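Local coordinates for odorant-binding protein 47 (Anopheles gambiae, PDB 3PM2) that binds small hydrophobic odorants such as indole, menthol and decanal, and is thought to carry them through the aqueous fluid around olfactory sensory dendrites, at residues L24-I38 with C55-Y67. Sequence-based numbering, arbitrary orientation.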
loop_
_atom_site.group_PDB
_atom_site.type_symbol
_atom_site.label_atom_id
_atom_site.label_comp_id
_atom_site.label_asym_id
_atom_site.label_seq_id
_atom_site.Cartn_x
_atom_site.Cartn_y
_atom_site.Cartn_z
ATOM N N LEU A 24 -4.645 8.672 -0.515
ATOM C CA LEU A 24 -5.705 8.543 0.482
ATOM C C LEU A 24 -5.325 9.345 1.755
ATOM O O LEU A 24 -6.195 9.690 2.558
ATOM C CB LEU A 24 -5.844 7.016 0.724
ATOM C CG LEU A 24 -6.059 6.382 2.071
ATOM C CD1 LEU A 24 -6.636 5.013 1.898
ATOM C CD2 LEU A 24 -4.779 6.173 2.745
ATOM N N VAL A 25 -4.022 9.631 1.932
ATOM C CA VAL A 25 -3.473 10.331 3.094
ATOM C C VAL A 25 -2.395 11.300 2.641
ATOM O O VAL A 25 -1.655 10.985 1.723
ATOM C CB VAL A 25 -2.931 9.276 4.116
ATOM C CG1 VAL A 25 -1.853 9.833 5.019
ATOM C CG2 VAL A 25 -4.047 8.730 4.974
ATOM N N GLU A 26 -2.296 12.473 3.299
ATOM C CA GLU A 26 -1.280 13.474 3.005
ATOM C C GLU A 26 0.109 12.911 3.398
ATOM O O GLU A 26 0.179 12.167 4.387
ATOM C CB GLU A 26 -1.591 14.755 3.797
ATOM C CG GLU A 26 -1.071 16.042 3.175
ATOM C CD GLU A 26 -1.558 16.432 1.789
ATOM O OE1 GLU A 26 -2.791 16.462 1.572
ATOM O OE2 GLU A 26 -0.702 16.775 0.940
ATOM N N PRO A 27 1.204 13.221 2.647
ATOM C CA PRO A 27 2.535 12.674 2.996
ATOM C C PRO A 27 2.970 12.774 4.455
ATOM O O PRO A 27 3.616 11.854 4.947
ATOM C CB PRO A 27 3.489 13.464 2.097
ATOM C CG PRO A 27 2.683 13.810 0.928
ATOM C CD PRO A 27 1.283 14.036 1.416
ATOM N N SER A 28 2.625 13.875 5.138
ATOM C CA SER A 28 2.987 14.088 6.543
ATOM C C SER A 28 2.409 12.985 7.439
ATOM O O SER A 28 3.141 12.391 8.236
ATOM C CB SER A 28 2.550 15.480 7.007
ATOM O OG SER A 28 2.528 15.608 8.416
ATOM N N ALA A 29 1.108 12.682 7.272
ATOM C CA ALA A 29 0.436 11.636 8.036
ATOM C C ALA A 29 1.006 10.247 7.694
ATOM O O ALA A 29 1.175 9.413 8.583
ATOM C CB ALA A 29 -1.058 11.697 7.790
ATOM N N PHE A 30 1.381 10.027 6.433
ATOM C CA PHE A 30 1.997 8.769 6.042
ATOM C C PHE A 30 3.366 8.601 6.728
ATOM O O PHE A 30 3.664 7.515 7.229
ATOM C CB PHE A 30 2.167 8.690 4.516
ATOM C CG PHE A 30 2.779 7.376 4.115
ATOM C CD1 PHE A 30 1.991 6.245 3.961
ATOM C CD2 PHE A 30 4.159 7.254 3.936
ATOM C CE1 PHE A 30 2.566 5.010 3.645
ATOM C CE2 PHE A 30 4.727 6.016 3.611
ATOM C CZ PHE A 30 3.921 4.911 3.471
ATOM N N MET A 31 4.196 9.670 6.738
ATOM C CA MET A 31 5.539 9.604 7.318
ATOM C C MET A 31 5.540 9.294 8.797
ATOM O O MET A 31 6.400 8.537 9.253
ATOM C CB MET A 31 6.376 10.843 6.968
ATOM C CG MET A 31 6.970 10.767 5.559
ATOM S SD MET A 31 7.948 9.262 5.182
ATOM C CE MET A 31 9.239 9.351 6.460
ATOM N N THR A 32 4.545 9.832 9.541
ATOM C CA THR A 32 4.349 9.557 10.966
ATOM C C THR A 32 4.151 8.037 11.149
ATOM O O THR A 32 4.770 7.429 12.026
ATOM C CB THR A 32 3.139 10.358 11.471
ATOM O OG1 THR A 32 3.395 11.746 11.280
ATOM C CG2 THR A 32 2.817 10.089 12.933
ATOM N N CYS A 33 3.266 7.435 10.336
ATOM C CA CYS A 33 2.988 5.993 10.391
ATOM C C CYS A 33 4.182 5.155 9.988
ATOM O O CYS A 33 4.457 4.129 10.627
ATOM C CB CYS A 33 1.763 5.677 9.546
ATOM S SG CYS A 33 0.239 6.332 10.265
ATOM N N HIS A 34 4.882 5.589 8.937
ATOM C CA HIS A 34 6.092 4.917 8.457
ATOM C C HIS A 34 7.149 4.902 9.573
ATOM O O HIS A 34 7.673 3.844 9.902
ATOM C CB HIS A 34 6.648 5.638 7.195
ATOM C CG HIS A 34 7.999 5.135 6.784
ATOM N ND1 HIS A 34 8.141 4.122 5.848
ATOM C CD2 HIS A 34 9.225 5.497 7.223
ATOM C CE1 HIS A 34 9.442 3.904 5.754
ATOM N NE2 HIS A 34 10.133 4.705 6.562
ATOM N N SER A 35 7.475 6.078 10.152
ATOM C CA SER A 35 8.478 6.159 11.222
ATOM C C SER A 35 8.140 5.217 12.419
ATOM O O SER A 35 9.007 4.501 12.935
ATOM C CB SER A 35 8.619 7.614 11.681
ATOM O OG SER A 35 9.584 7.749 12.716
ATOM N N LYS A 36 6.859 5.196 12.820
ATOM C CA LYS A 36 6.402 4.394 13.960
ATOM C C LYS A 36 6.560 2.884 13.763
ATOM O O LYS A 36 6.984 2.197 14.703
ATOM C CB LYS A 36 4.924 4.713 14.239
ATOM C CG LYS A 36 4.444 4.237 15.596
ATOM C CD LYS A 36 2.999 4.633 15.799
ATOM C CE LYS A 36 2.468 4.178 17.131
ATOM N NZ LYS A 36 0.979 4.162 17.133
ATOM N N TRP A 37 6.219 2.383 12.558
ATOM C CA TRP A 37 6.124 0.952 12.265
ATOM C C TRP A 37 7.064 0.335 11.257
ATOM O O TRP A 37 7.048 -0.894 11.127
ATOM C CB TRP A 37 4.681 0.609 11.882
ATOM C CG TRP A 37 3.664 0.921 12.943
ATOM C CD1 TRP A 37 2.720 1.904 12.913
ATOM C CD2 TRP A 37 3.510 0.255 14.197
ATOM N NE1 TRP A 37 1.953 1.856 14.052
ATOM C CE2 TRP A 37 2.392 0.826 14.840
ATOM C CE3 TRP A 37 4.156 -0.839 14.801
ATOM C CZ2 TRP A 37 1.942 0.384 16.087
ATOM C CZ3 TRP A 37 3.727 -1.257 16.047
ATOM C CH2 TRP A 37 2.623 -0.659 16.669
ATOM N N ILE A 38 7.892 1.124 10.551
ATOM C CA ILE A 38 8.794 0.519 9.543
ATOM C C ILE A 38 9.746 -0.565 10.100
ATOM O O ILE A 38 9.995 -1.558 9.430
ATOM C CB ILE A 38 9.530 1.582 8.669
ATOM C CG1 ILE A 38 10.206 0.945 7.420
ATOM C CG2 ILE A 38 10.521 2.411 9.504
ATOM C CD1 ILE A 38 9.261 0.301 6.423
ATOM N N CYS A 55 1.537 -2.932 9.956
ATOM C CA CYS A 55 1.089 -1.890 10.889
ATOM C C CYS A 55 1.193 -0.487 10.341
ATOM O O CYS A 55 0.454 0.387 10.789
ATOM C CB CYS A 55 1.783 -2.012 12.240
ATOM S SG CYS A 55 1.265 -3.459 13.206
ATOM N N VAL A 56 2.136 -0.243 9.392
ATOM C CA VAL A 56 2.254 1.065 8.758
ATOM C C VAL A 56 0.876 1.381 8.138
ATOM O O VAL A 56 0.341 2.473 8.333
ATOM C CB VAL A 56 3.375 1.108 7.663
ATOM C CG1 VAL A 56 3.329 2.422 6.877
ATOM C CG2 VAL A 56 4.765 0.879 8.262
ATOM N N ALA A 57 0.313 0.416 7.390
ATOM C CA ALA A 57 -0.988 0.584 6.715
ATOM C C ALA A 57 -2.144 0.712 7.670
ATOM O O ALA A 57 -3.035 1.535 7.441
ATOM C CB ALA A 57 -1.234 -0.569 5.745
ATOM N N GLU A 58 -2.163 -0.096 8.747
ATOM C CA GLU A 58 -3.253 0.030 9.720
ATOM C C GLU A 58 -3.238 1.433 10.358
ATOM O O GLU A 58 -4.297 2.032 10.547
ATOM C CB GLU A 58 -3.192 -1.077 10.764
ATOM C CG GLU A 58 -4.346 -1.012 11.757
ATOM C CD GLU A 58 -4.522 -2.279 12.566
ATOM O OE1 GLU A 58 -4.716 -3.349 11.950
ATOM O OE2 GLU A 58 -4.487 -2.203 13.814
ATOM N N CYS A 59 -2.036 1.963 10.637
ATOM C CA CYS A 59 -1.831 3.305 11.193
ATOM C C CYS A 59 -2.441 4.366 10.243
ATOM O O CYS A 59 -3.173 5.257 10.700
ATOM C CB CYS A 59 -0.339 3.547 11.437
ATOM S SG CYS A 59 0.067 5.218 12.013
ATOM N N VAL A 60 -2.153 4.245 8.911
ATOM C CA VAL A 60 -2.651 5.135 7.874
ATOM C C VAL A 60 -4.178 5.057 7.849
ATOM O O VAL A 60 -4.847 6.086 7.800
ATOM C CB VAL A 60 -2.048 4.802 6.482
ATOM C CG1 VAL A 60 -2.801 5.530 5.373
ATOM C CG2 VAL A 60 -0.554 5.141 6.416
ATOM N N MET A 61 -4.717 3.853 7.889
ATOM C CA MET A 61 -6.179 3.647 7.846
ATOM C C MET A 61 -6.856 4.206 9.084
ATOM O O MET A 61 -7.883 4.867 8.965
ATOM C CB MET A 61 -6.522 2.183 7.595
ATOM C CG MET A 61 -6.070 1.683 6.220
ATOM S SD MET A 61 -6.972 2.455 4.874
ATOM C CE MET A 61 -6.556 1.350 3.510
ATOM N N ASN A 62 -6.211 4.050 10.252
ATOM C CA ASN A 62 -6.712 4.630 11.509
ATOM C C ASN A 62 -6.634 6.162 11.465
ATOM O O ASN A 62 -7.537 6.828 11.994
ATOM C CB ASN A 62 -5.967 4.064 12.736
ATOM C CG ASN A 62 -6.459 2.695 13.192
ATOM O OD1 ASN A 62 -7.640 2.342 13.061
ATOM N ND2 ASN A 62 -5.586 1.922 13.820
ATOM N N SER A 63 -5.599 6.735 10.794
ATOM C CA SER A 63 -5.481 8.200 10.728
ATOM C C SER A 63 -6.648 8.833 9.960
ATOM O O SER A 63 -6.953 9.994 10.180
ATOM C CB SER A 63 -4.137 8.635 10.137
ATOM O OG SER A 63 -4.136 8.601 8.718
ATOM N N THR A 64 -7.295 8.057 9.073
ATOM C CA THR A 64 -8.419 8.504 8.234
ATOM C C THR A 64 -9.755 7.869 8.622
ATOM O O THR A 64 -10.709 7.976 7.850
ATOM C CB THR A 64 -8.094 8.212 6.766
ATOM O OG1 THR A 64 -7.607 6.868 6.664
ATOM C CG2 THR A 64 -7.080 9.174 6.199
ATOM N N SER A 65 -9.826 7.201 9.805
ATOM C CA SER A 65 -11.016 6.491 10.342
ATOM C C SER A 65 -11.621 5.483 9.336
ATOM O O SER A 65 -12.846 5.292 9.277
ATOM C CB SER A 65 -12.072 7.481 10.844
ATOM O OG SER A 65 -11.559 8.289 11.892
ATOM N N LEU A 66 -10.753 4.816 8.559
ATOM C CA LEU A 66 -11.238 3.870 7.547
ATOM C C LEU A 66 -11.222 2.455 8.026
ATOM O O LEU A 66 -11.853 1.612 7.396
ATOM C CB LEU A 66 -10.415 3.966 6.255
ATOM C CG LEU A 66 -10.423 5.312 5.526
ATOM C CD1 LEU A 66 -9.593 5.219 4.283
ATOM C CD2 LEU A 66 -11.833 5.708 5.113
ATOM N N TYR A 67 -10.493 2.178 9.108
ATOM C CA TYR A 67 -10.358 0.818 9.623
ATOM C C TYR A 67 -11.230 0.564 10.851
ATOM O O TYR A 67 -11.238 1.377 11.753
ATOM C CB TYR A 67 -8.879 0.488 9.925
ATOM C CG TYR A 67 -8.712 -0.851 10.611
ATOM C CD1 TYR A 67 -8.922 -2.041 9.919
ATOM C CD2 TYR A 67 -8.470 -0.928 11.984
ATOM C CE1 TYR A 67 -8.848 -3.278 10.569
ATOM C CE2 TYR A 67 -8.365 -2.159 12.637
ATOM C CZ TYR A 67 -8.563 -3.330 11.926
ATOM O OH TYR A 67 -8.512 -4.541 12.563
#
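The Cys33–Cys59 disulfide holds helix 55-63 roughly antiparallel to residues 27-38 of helix 27-44; the axes of these segments approach to 8.4 Å and their directions differ by 145°. Cys33 SG and Cys59 SG are 2.1 Å apart, with a chi3 of -70°; the two cysteines meet with different torsions, Cys59 SG anti to its backbone N (chi1 176°) and Cys33 SG anti to its carbonyl carbon. One turn further along the first helix and one turn back along the second, Trp37 lays a face of its indole over Cys55: Cys55 CB stands 3.7 Å from the centroid of the Trp37 five-membered ring as a CH-pi contact, and Cys55 SG sits 4.3 Å from the centroid of the six-membered ring, almost on its normal. Lys36 CG lies over the opposite face, offset toward its rim, while Cys59 SG lies at the indole edge. Such disulfide-tied helices are characteristic of the PBP/GOBP fold, here in its C-plus class; Cys55 itself is bridged to Cys130, so adjacent turns of helix 55-63 are tied to two different partners. Val56 fits as a knob among Phe30, Cys33, His34 and Ile38. Val60 divides its methyls: CG2 meets Phe30 CD1 at 3.7 Å, whereas CG1 presses tightly on Leu24 CD2 at 3.4 Å and also on Val25 CG2. Beyond the helix end, which Ser65 closes in a Schellman motif, Leu66 CD1 meets Leu24 CD1 tip to tip at 3.8 Å.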